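Local coordinates for D-isomer specific 2-hydroxyacid dehydrogenase NAD-binding (Xanthobacter autotrophicus, PDB 4XA8), which probably acts as an NAD(P)-dependent oxidoreductase of the D-isomer specific 2-hydroxyacid dehydrogenase family, with a Rossmann-type nucleotide-binding domain, at residues V16-H30 and I287-E299. Residues are numbered along the deposited sequence; the frame is centred on the assembly and turned at random.
Sequences VDIGQDWKSALQAAH and IAIPRTAAPQIVE
Pro290 lies over one face of the Trp22 indole. Its CG sits 3.6 Å from the centroid of the five-membered ring, 12° off the normal, in a CH-pi contact. At the ring edge, near its plane, Ala288 CB meets Trp22 CZ2 at 3.6 Å. Ala293 CB and Ile297 CD1 approach the six-membered ring obliquely. Trp22 CG is anti to its own carbonyl carbon (chi1 -79°), which lets the ring end come up against segment 287-299. One ordered water lies in the ring plane, 3.0 Å from Trp22 NE1. It accepts from that nitrogen and donates to Asp17 OD1 and Ala288 O. A second water joins Asp17 OD1 to Ala288 N, while Asp17 OD2 bonds Ser14. No direct hydrogen bond links the segments. Replacing Trp22 by alanine would probably leave Pro290 CG without its aromatic face, cost the first water its indole N-H donor and open a gap beside Ala293 and Ile297. The contact packs the C-terminal helix 290-306 beside helix 19-29 on the five-stranded parallel sheet, consistent with the family's two-domain plan, in which the chain returns from the Rossmann domain to the first domain. Trp22 and Ile297 both reach Leu56 of that sheet. The segment axes cross at -54°, 8.6 Å apart. Small side chains at Ala25 and Ala294, which touch, are consistent with this spacing. Ala25 CB also packs 3.7 Å from Pro290 CB. Further along, the Leu26 side chain crosses that of Ile297 at about a right angle, with Leu26 CD2 3.9 Å from Ile297 CG2. Just past the end of helix 19-29, both Val298 methyls bear on His30 CB, with CG2 at 3.6 Å.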
ATOM      1  N   VAL A  16     -18.433  15.293  -5.523  1.00 32.05           N
ATOM      2  CA  VAL A  16     -17.407  14.282  -5.198  1.00 35.10           C
ATOM      3  C   VAL A  16     -17.913  13.222  -4.193  1.00 35.47           C
ATOM      4  O   VAL A  16     -17.132  12.452  -3.670  1.00 40.10           O
ATOM      5  CB  VAL A  16     -16.055  14.931  -4.762  1.00 34.84           C
ATOM      6  CG1 VAL A  16     -15.491  15.801  -5.862  1.00 36.32           C
ATOM      7  CG2 VAL A  16     -16.213  15.777  -3.508  1.00 36.79           C
ATOM      8  N   ASP A  17     -19.218  13.182  -3.940  1.00 37.72           N
ATOM      9  CA  ASP A  17     -19.833  12.271  -2.962  1.00 37.09           C
ATOM     10  C   ASP A  17     -21.161  11.803  -3.538  1.00 36.72           C
ATOM     11  O   ASP A  17     -21.782  12.507  -4.315  1.00 37.00           O
ATOM     12  CB  ASP A  17     -20.097  12.947  -1.612  1.00 38.10           C
ATOM     13  CG  ASP A  17     -18.834  13.487  -0.928  1.00 40.19           C
ATOM     14  OD1 ASP A  17     -18.226  12.720  -0.140  1.00 37.37           O
ATOM     15  OD2 ASP A  17     -18.516  14.696  -1.111  1.00 37.37           O
ATOM     16  N   ILE A  18     -21.581  10.600  -3.181  1.00 38.65           N
ATOM     17  CA  ILE A  18     -22.787  10.004  -3.752  1.00 38.44           C
ATOM     18  C   ILE A  18     -24.004  10.352  -2.890  1.00 35.57           C
ATOM     19  O   ILE A  18     -24.204   9.766  -1.798  1.00 34.44           O
ATOM     20  CB  ILE A  18     -22.689   8.471  -3.837  1.00 40.92           C
ATOM     21  CG1 ILE A  18     -21.466   8.042  -4.677  1.00 43.63           C
ATOM     22  CG2 ILE A  18     -23.982   7.913  -4.442  1.00 43.57           C
ATOM     23  CD1 ILE A  18     -20.892   6.667  -4.318  1.00 46.56           C
ATOM     24  N   GLY A  19     -24.844  11.234  -3.420  1.00 34.03           N
ATOM     25  CA  GLY A  19     -26.055  11.722  -2.689  1.00 34.37           C
ATOM     26  C   GLY A  19     -26.934  10.632  -2.121  1.00 34.96           C
ATOM     27  O   GLY A  19     -27.311  10.662  -0.946  1.00 34.15           O
ATOM     28  N   GLN A  20     -27.237   9.630  -2.932  1.00 37.20           N
ATOM     29  CA  GLN A  20     -28.122   8.533  -2.508  1.00 40.03           C
ATOM     30  C   GLN A  20     -27.666   7.750  -1.264  1.00 38.59           C
ATOM     31  O   GLN A  20     -28.479   7.373  -0.436  1.00 35.18           O
ATOM     32  CB  GLN A  20     -28.380   7.566  -3.675  1.00 47.77           C
ATOM     33  CG  GLN A  20     -29.667   7.865  -4.438  1.00 54.57           C
ATOM     34  CD  GLN A  20     -30.936   7.710  -3.570  1.00 58.93           C
ATOM     35  OE1 GLN A  20     -31.045   6.792  -2.748  1.00 61.91           O
ATOM     36  NE2 GLN A  20     -31.883   8.623  -3.743  1.00 61.51           N
ATOM     37  N   ASP A  21     -26.368   7.506  -1.135  1.00 37.68           N
ATOM     38  CA  ASP A  21     -25.833   6.802   0.019  1.00 38.97           C
ATOM     39  C   ASP A  21     -26.028   7.649   1.271  1.00 34.01           C
ATOM     40  O   ASP A  21     -26.261   7.115   2.345  1.00 31.65           O
ATOM     41  CB  ASP A  21     -24.341   6.582  -0.130  1.00 42.46           C
ATOM     42  CG  ASP A  21     -24.000   5.608  -1.211  1.00 49.49           C
ATOM     43  OD1 ASP A  21     -24.889   4.853  -1.663  1.00 55.86           O
ATOM     44  OD2 ASP A  21     -22.809   5.588  -1.584  1.00 54.41           O
ATOM     45  N   TRP A  22     -25.877   8.965   1.145  1.00 30.69           N
ATOM     46  CA  TRP A  22     -26.081   9.840   2.281  1.00 30.23           C
ATOM     47  C   TRP A  22     -27.552   9.903   2.643  1.00 30.70           C
ATOM     48  O   TRP A  22     -27.892   9.959   3.813  1.00 30.95           O
ATOM     49  CB  TRP A  22     -25.528  11.248   2.005  1.00 28.78           C
ATOM     50  CG  TRP A  22     -24.081  11.304   2.166  1.00 27.87           C
ATOM     51  CD1 TRP A  22     -23.123  11.047   1.205  1.00 29.84           C
ATOM     52  CD2 TRP A  22     -23.372  11.552   3.385  1.00 28.39           C
ATOM     53  NE1 TRP A  22     -21.866  11.171   1.752  1.00 29.94           N
ATOM     54  CE2 TRP A  22     -21.998  11.485   3.089  1.00 30.80           C
ATOM     55  CE3 TRP A  22     -23.769  11.806   4.705  1.00 29.14           C
ATOM     56  CZ2 TRP A  22     -21.030  11.666   4.061  1.00 32.11           C
ATOM     57  CZ3 TRP A  22     -22.791  12.010   5.663  1.00 30.05           C
ATOM     58  CH2 TRP A  22     -21.449  11.969   5.324  1.00 32.39           C
ATOM     59  N   LYS A  23     -28.420   9.913   1.637  1.00 32.52           N
ATOM     60  CA  LYS A  23     -29.860   9.950   1.862  1.00 32.88           C
ATOM     61  C   LYS A  23     -30.309   8.698   2.633  1.00 34.11           C
ATOM     62  O   LYS A  23     -31.059   8.801   3.612  1.00 31.64           O
ATOM     63  CB  LYS A  23     -30.607  10.082   0.537  1.00 35.97           C
ATOM     64  CG  LYS A  23     -32.132  10.109   0.653  1.00 38.84           C
ATOM     65  CD  LYS A  23     -32.797  10.514  -0.657  1.00 41.82           C
ATOM     66  CE  LYS A  23     -34.321  10.614  -0.513  1.00 46.27           C
ATOM     67  NZ  LYS A  23     -34.934  11.407  -1.619  1.00 47.49           N
ATOM     68  N   SER A  24     -29.822   7.537   2.212  1.00 33.49           N
ATOM     69  CA  SER A  24     -30.176   6.282   2.875  1.00 37.56           C
ATOM     70  C   SER A  24     -29.758   6.245   4.334  1.00 37.24           C
ATOM     71  O   SER A  24     -30.523   5.834   5.202  1.00 36.78           O
ATOM     72  CB  SER A  24     -29.523   5.118   2.166  1.00 40.07           C
ATOM     73  OG  SER A  24     -30.126   4.993   0.902  1.00 45.02           O
ATOM     74  N   ALA A  25     -28.535   6.686   4.580  1.00 35.69           N
ATOM     75  CA  ALA A  25     -27.966   6.718   5.919  1.00 36.28           C
ATOM     76  C   ALA A  25     -28.702   7.721   6.831  1.00 34.03           C
ATOM     77  O   ALA A  25     -29.036   7.407   7.986  1.00 34.25           O
ATOM     78  CB  ALA A  25     -26.463   7.058   5.838  1.00 35.48           C
ATOM     79  N   LEU A  26     -28.974   8.903   6.304  1.00 31.70           N
ATOM     80  CA  LEU A  26     -29.701   9.931   7.058  1.00 32.23           C
ATOM     81  C   LEU A  26     -31.153   9.516   7.370  1.00 33.57           C
ATOM     82  O   LEU A  26     -31.621   9.632   8.506  1.00 35.34           O
ATOM     83  CB  LEU A  26     -29.654  11.240   6.286  1.00 30.60           C
ATOM     84  CG  LEU A  26     -28.298  11.940   6.318  1.00 30.56           C
ATOM     85  CD1 LEU A  26     -28.288  12.969   5.195  1.00 31.06           C
ATOM     86  CD2 LEU A  26     -28.048  12.596   7.670  1.00 30.63           C
ATOM     87  N   GLN A  27     -31.841   8.952   6.391  1.00 35.29           N
ATOM     88  CA  GLN A  27     -33.204   8.467   6.615  1.00 39.36           C
ATOM     89  C   GLN A  27     -33.274   7.188   7.457  1.00 41.32           C
ATOM     90  O   GLN A  27     -34.299   6.936   8.046  1.00 44.68           O
ATOM     91  CB  GLN A  27     -33.933   8.303   5.287  1.00 41.71           C
ATOM     92  CG  GLN A  27     -34.274   9.660   4.699  1.00 42.87           C
ATOM     93  CD  GLN A  27     -34.945   9.593   3.335  1.00 46.34           C
ATOM     94  OE1 GLN A  27     -34.975   8.550   2.678  1.00 50.91           O
ATOM     95  NE2 GLN A  27     -35.459  10.722   2.893  1.00 48.53           N
ATOM     96  N   ALA A  28     -32.197   6.409   7.513  1.00 40.87           N
ATOM     97  CA  ALA A  28     -32.096   5.274   8.445  1.00 45.40           C
ATOM     98  C   ALA A  28     -32.024   5.781   9.875  1.00 45.16           C
ATOM     99  O   ALA A  28     -32.787   5.334  10.747  1.00 48.17           O
ATOM    100  CB  ALA A  28     -30.887   4.379   8.120  1.00 45.83           C
ATOM    101  N   ALA A  29     -31.106   6.717  10.092  1.00 43.07           N
ATOM    102  CA  ALA A  29     -30.894   7.381  11.363  1.00 44.00           C
ATOM    103  C   ALA A  29     -32.056   8.291  11.807  1.00 45.38           C
ATOM    104  O   ALA A  29     -32.260   8.465  13.010  1.00 48.82           O
ATOM    105  CB  ALA A  29     -29.617   8.186  11.298  1.00 41.98           C
ATOM    106  N   HIS A  30     -32.795   8.885  10.874  1.00 42.86           N
ATOM    107  CA  HIS A  30     -33.967   9.711  11.226  1.00 46.19           C
ATOM    108  C   HIS A  30     -35.088   9.417  10.224  1.00 47.13           C
ATOM    109  O   HIS A  30     -35.201  10.115   9.202  1.00 42.19           O
ATOM    110  CB  HIS A  30     -33.603  11.205  11.209  1.00 45.77           C
ATOM    111  CG  HIS A  30     -34.686  12.117  11.709  1.00 52.67           C
ATOM    112  ND1 HIS A  30     -36.029  11.790  11.685  1.00 57.69           N
ATOM    113  CD2 HIS A  30     -34.621  13.377  12.212  1.00 54.27           C
ATOM    114  CE1 HIS A  30     -36.737  12.789  12.183  1.00 59.27           C
ATOM    115  NE2 HIS A  30     -35.908  13.765  12.506  1.00 57.78           N
ATOM    116  N   ILE A 287     -12.198  10.540   2.666  1.00 50.29           N
ATOM    117  CA  ILE A 287     -13.632  10.375   2.334  1.00 48.55           C
ATOM    118  C   ILE A 287     -14.565  10.271   3.565  1.00 43.21           C
ATOM    119  O   ILE A 287     -14.312   9.545   4.514  1.00 41.76           O
ATOM    120  CB  ILE A 287     -13.848   9.219   1.306  1.00 52.21           C
ATOM    121  CG1 ILE A 287     -15.196   9.368   0.572  1.00 55.65           C
ATOM    122  CG2 ILE A 287     -13.746   7.866   1.961  1.00 53.56           C
ATOM    123  CD1 ILE A 287     -15.105  10.145  -0.739  1.00 57.85           C
ATOM    124  N   ALA A 288     -15.639  11.064   3.584  1.00 38.38           N
ATOM    125  CA  ALA A 288     -16.665  10.913   4.611  1.00 37.18           C
ATOM    126  C   ALA A 288     -17.572   9.676   4.429  1.00 36.39           C
ATOM    127  O   ALA A 288     -18.038   9.341   3.309  1.00 38.75           O
ATOM    128  CB  ALA A 288     -17.501  12.181   4.708  1.00 37.04           C
ATOM    129  N   ILE A 289     -17.833   9.011   5.541  1.00 36.42           N
ATOM    130  CA  ILE A 289     -18.548   7.728   5.556  1.00 38.61           C
ATOM    131  C   ILE A 289     -19.958   7.954   6.044  1.00 32.85           C
ATOM    132  O   ILE A 289     -20.162   8.336   7.199  1.00 33.14           O
ATOM    133  CB  ILE A 289     -17.938   6.698   6.530  1.00 40.31           C
ATOM    134  CG1 ILE A 289     -16.437   6.489   6.303  1.00 45.80           C
ATOM    135  CG2 ILE A 289     -18.684   5.353   6.421  1.00 40.52           C
ATOM    136  CD1 ILE A 289     -16.107   5.898   4.975  1.00 46.18           C
ATOM    137  N   PRO A 290     -20.937   7.741   5.182  1.00 33.57           N
ATOM    138  CA  PRO A 290     -22.330   8.108   5.554  1.00 32.49           C
ATOM    139  C   PRO A 290     -22.850   7.443   6.841  1.00 33.43           C
ATOM    140  O   PRO A 290     -23.424   8.106   7.683  1.00 31.17           O
ATOM    141  CB  PRO A 290     -23.130   7.626   4.346  1.00 33.31           C
ATOM    142  CG  PRO A 290     -22.191   7.846   3.214  1.00 33.17           C
ATOM    143  CD  PRO A 290     -20.800   7.529   3.728  1.00 33.49           C
ATOM    144  N   ARG A 291     -22.583   6.151   7.004  1.00 34.13           N
ATOM    145  CA  ARG A 291     -23.122   5.394   8.127  1.00 38.08           C
ATOM    146  C   ARG A 291     -22.610   5.959   9.459  1.00 38.63           C
ATOM    147  O   ARG A 291     -23.361   6.065  10.421  1.00 39.73           O
ATOM    148  CB  ARG A 291     -22.767   3.903   7.969  1.00 42.31           C
ATOM    149  CG  ARG A 291     -23.427   2.967   8.962  1.00 49.21           C
ATOM    150  CD  ARG A 291     -23.169   1.510   8.602  1.00 54.80           C
ATOM    151  NE  ARG A 291     -21.777   1.297   8.209  1.00 57.43           N
ATOM    152  CZ  ARG A 291     -20.738   1.251   9.046  1.00 63.60           C
ATOM    153  NH1 ARG A 291     -20.905   1.376  10.362  1.00 65.21           N
ATOM    154  NH2 ARG A 291     -19.510   1.051   8.558  1.00 70.34           N
ATOM    155  N   THR A 292     -21.343   6.347   9.510  1.00 37.60           N
ATOM    156  CA  THR A 292     -20.740   6.786  10.753  1.00 39.12           C
ATOM    157  C   THR A 292     -20.880   8.283  10.979  1.00 39.83           C
ATOM    158  O   THR A 292     -20.802   8.743  12.125  1.00 40.16           O
ATOM    159  CB  THR A 292     -19.278   6.316  10.833  1.00 42.76           C
ATOM    160  OG1 THR A 292     -18.499   6.865   9.776  1.00 45.60           O
ATOM    161  CG2 THR A 292     -19.225   4.813  10.708  1.00 44.30           C
ATOM    162  N   ALA A 293     -21.130   9.051   9.912  1.00 34.00           N
ATOM    163  CA  ALA A 293     -21.355  10.513  10.058  1.00 35.08           C
ATOM    164  C   ALA A 293     -22.843  10.932  10.244  1.00 32.32           C
ATOM    165  O   ALA A 293     -23.142  11.947  10.858  1.00 33.12           O
ATOM    166  CB  ALA A 293     -20.701  11.256   8.881  1.00 33.63           C
ATOM    167  N   ALA A 294     -23.783  10.126   9.743  1.00 33.58           N
ATOM    168  CA  ALA A 294     -25.219  10.482   9.761  1.00 34.16           C
ATOM    169  C   ALA A 294     -25.778  10.777  11.147  1.00 34.90           C
ATOM    170  O   ALA A 294     -26.591  11.694  11.291  1.00 35.87           O
ATOM    171  CB  ALA A 294     -26.041   9.384   9.108  1.00 36.84           C
ATOM    172  N   PRO A 295     -25.363  10.005  12.178  1.00 37.53           N
ATOM    173  CA  PRO A 295     -25.876  10.231  13.531  1.00 39.37           C
ATOM    174  C   PRO A 295     -25.597  11.607  14.089  1.00 39.77           C
ATOM    175  O   PRO A 295     -26.523  12.227  14.617  1.00 41.70           O
ATOM    176  CB  PRO A 295     -25.171   9.144  14.356  1.00 41.39           C
ATOM    177  CG  PRO A 295     -24.991   8.041  13.382  1.00 40.78           C
ATOM    178  CD  PRO A 295     -24.609   8.734  12.112  1.00 37.87           C
ATOM    179  N   GLN A 296     -24.366  12.110  13.935  1.00 41.13           N
ATOM    180  CA  GLN A 296     -24.018  13.456  14.428  1.00 40.76           C
ATOM    181  C   GLN A 296     -24.738  14.562  13.643  1.00 38.02           C
ATOM    182  O   GLN A 296     -25.066  15.602  14.214  1.00 36.36           O
ATOM    183  CB  GLN A 296     -22.491  13.697  14.511  1.00 43.85           C
ATOM    184  CG  GLN A 296     -21.779  13.874  13.165  1.00 47.56           C
ATOM    185  CD  GLN A 296     -20.246  13.818  13.225  1.00 49.91           C
ATOM    186  OE1 GLN A 296     -19.577  14.748  12.796  1.00 48.46           O
ATOM    187  NE2 GLN A 296     -19.688  12.703  13.725  1.00 50.91           N
ATOM    188  N   ILE A 297     -25.037  14.328  12.360  1.00 34.27           N
ATOM    189  CA  ILE A 297     -25.849  15.280  11.590  1.00 34.78           C
ATOM    190  C   ILE A 297     -27.302  15.333  12.131  1.00 36.85           C
ATOM    191  O   ILE A 297     -27.852  16.424  12.412  1.00 33.96           O
ATOM    192  CB  ILE A 297     -25.826  14.936  10.083  1.00 33.07           C
ATOM    193  CG1 ILE A 297     -24.392  15.005   9.550  1.00 31.97           C
ATOM    194  CG2 ILE A 297     -26.764  15.857   9.321  1.00 34.44           C
ATOM    195  CD1 ILE A 297     -24.176  14.355   8.197  1.00 30.83           C
ATOM    196  N   VAL A 298     -27.924  14.159  12.274  1.00 37.33           N
ATOM    197  CA  VAL A 298     -29.265  14.054  12.859  1.00 40.32           C
ATOM    198  C   VAL A 298     -29.352  14.684  14.261  1.00 40.83           C
ATOM    199  O   VAL A 298     -30.324  15.392  14.574  1.00 41.78           O
ATOM    200  CB  VAL A 298     -29.779  12.586  12.804  1.00 41.25           C
ATOM    201  CG1 VAL A 298     -30.980  12.375  13.740  1.00 46.31           C
ATOM    202  CG2 VAL A 298     -30.130  12.248  11.357  1.00 38.94           C
ATOM    203  N   GLU A 299     -28.334  14.472  15.088  1.00 39.97           N
ATOM    204  CA  GLU A 299     -28.273  15.104  16.426  1.00 44.50           C
ATOM    205  C   GLU A 299     -28.128  16.645  16.377  1.00 42.79           C
ATOM    206  O   GLU A 299     -28.628  17.342  17.244  1.00 45.26           O
ATOM    207  CB  GLU A 299     -27.152  14.478  17.252  1.00 45.71           C
ATOM    208  CG  GLU A 299     -26.826  15.134  18.575  1.00 50.93           C
ATOM    209  CD  GLU A 299     -27.962  15.106  19.596  1.00 55.30           C
ATOM    210  OE1 GLU A 299     -28.952  14.349  19.422  1.00 55.43           O
ATOM    211  OE2 GLU A 299     -27.841  15.860  20.581  1.00 56.22           O
TER
HETATM  212  O   HOH W   1     -19.092  10.339   0.932  1.00 36.31           O
HETATM  213  O   HOH W   2     -16.273  13.212   1.510  1.00 61.55           O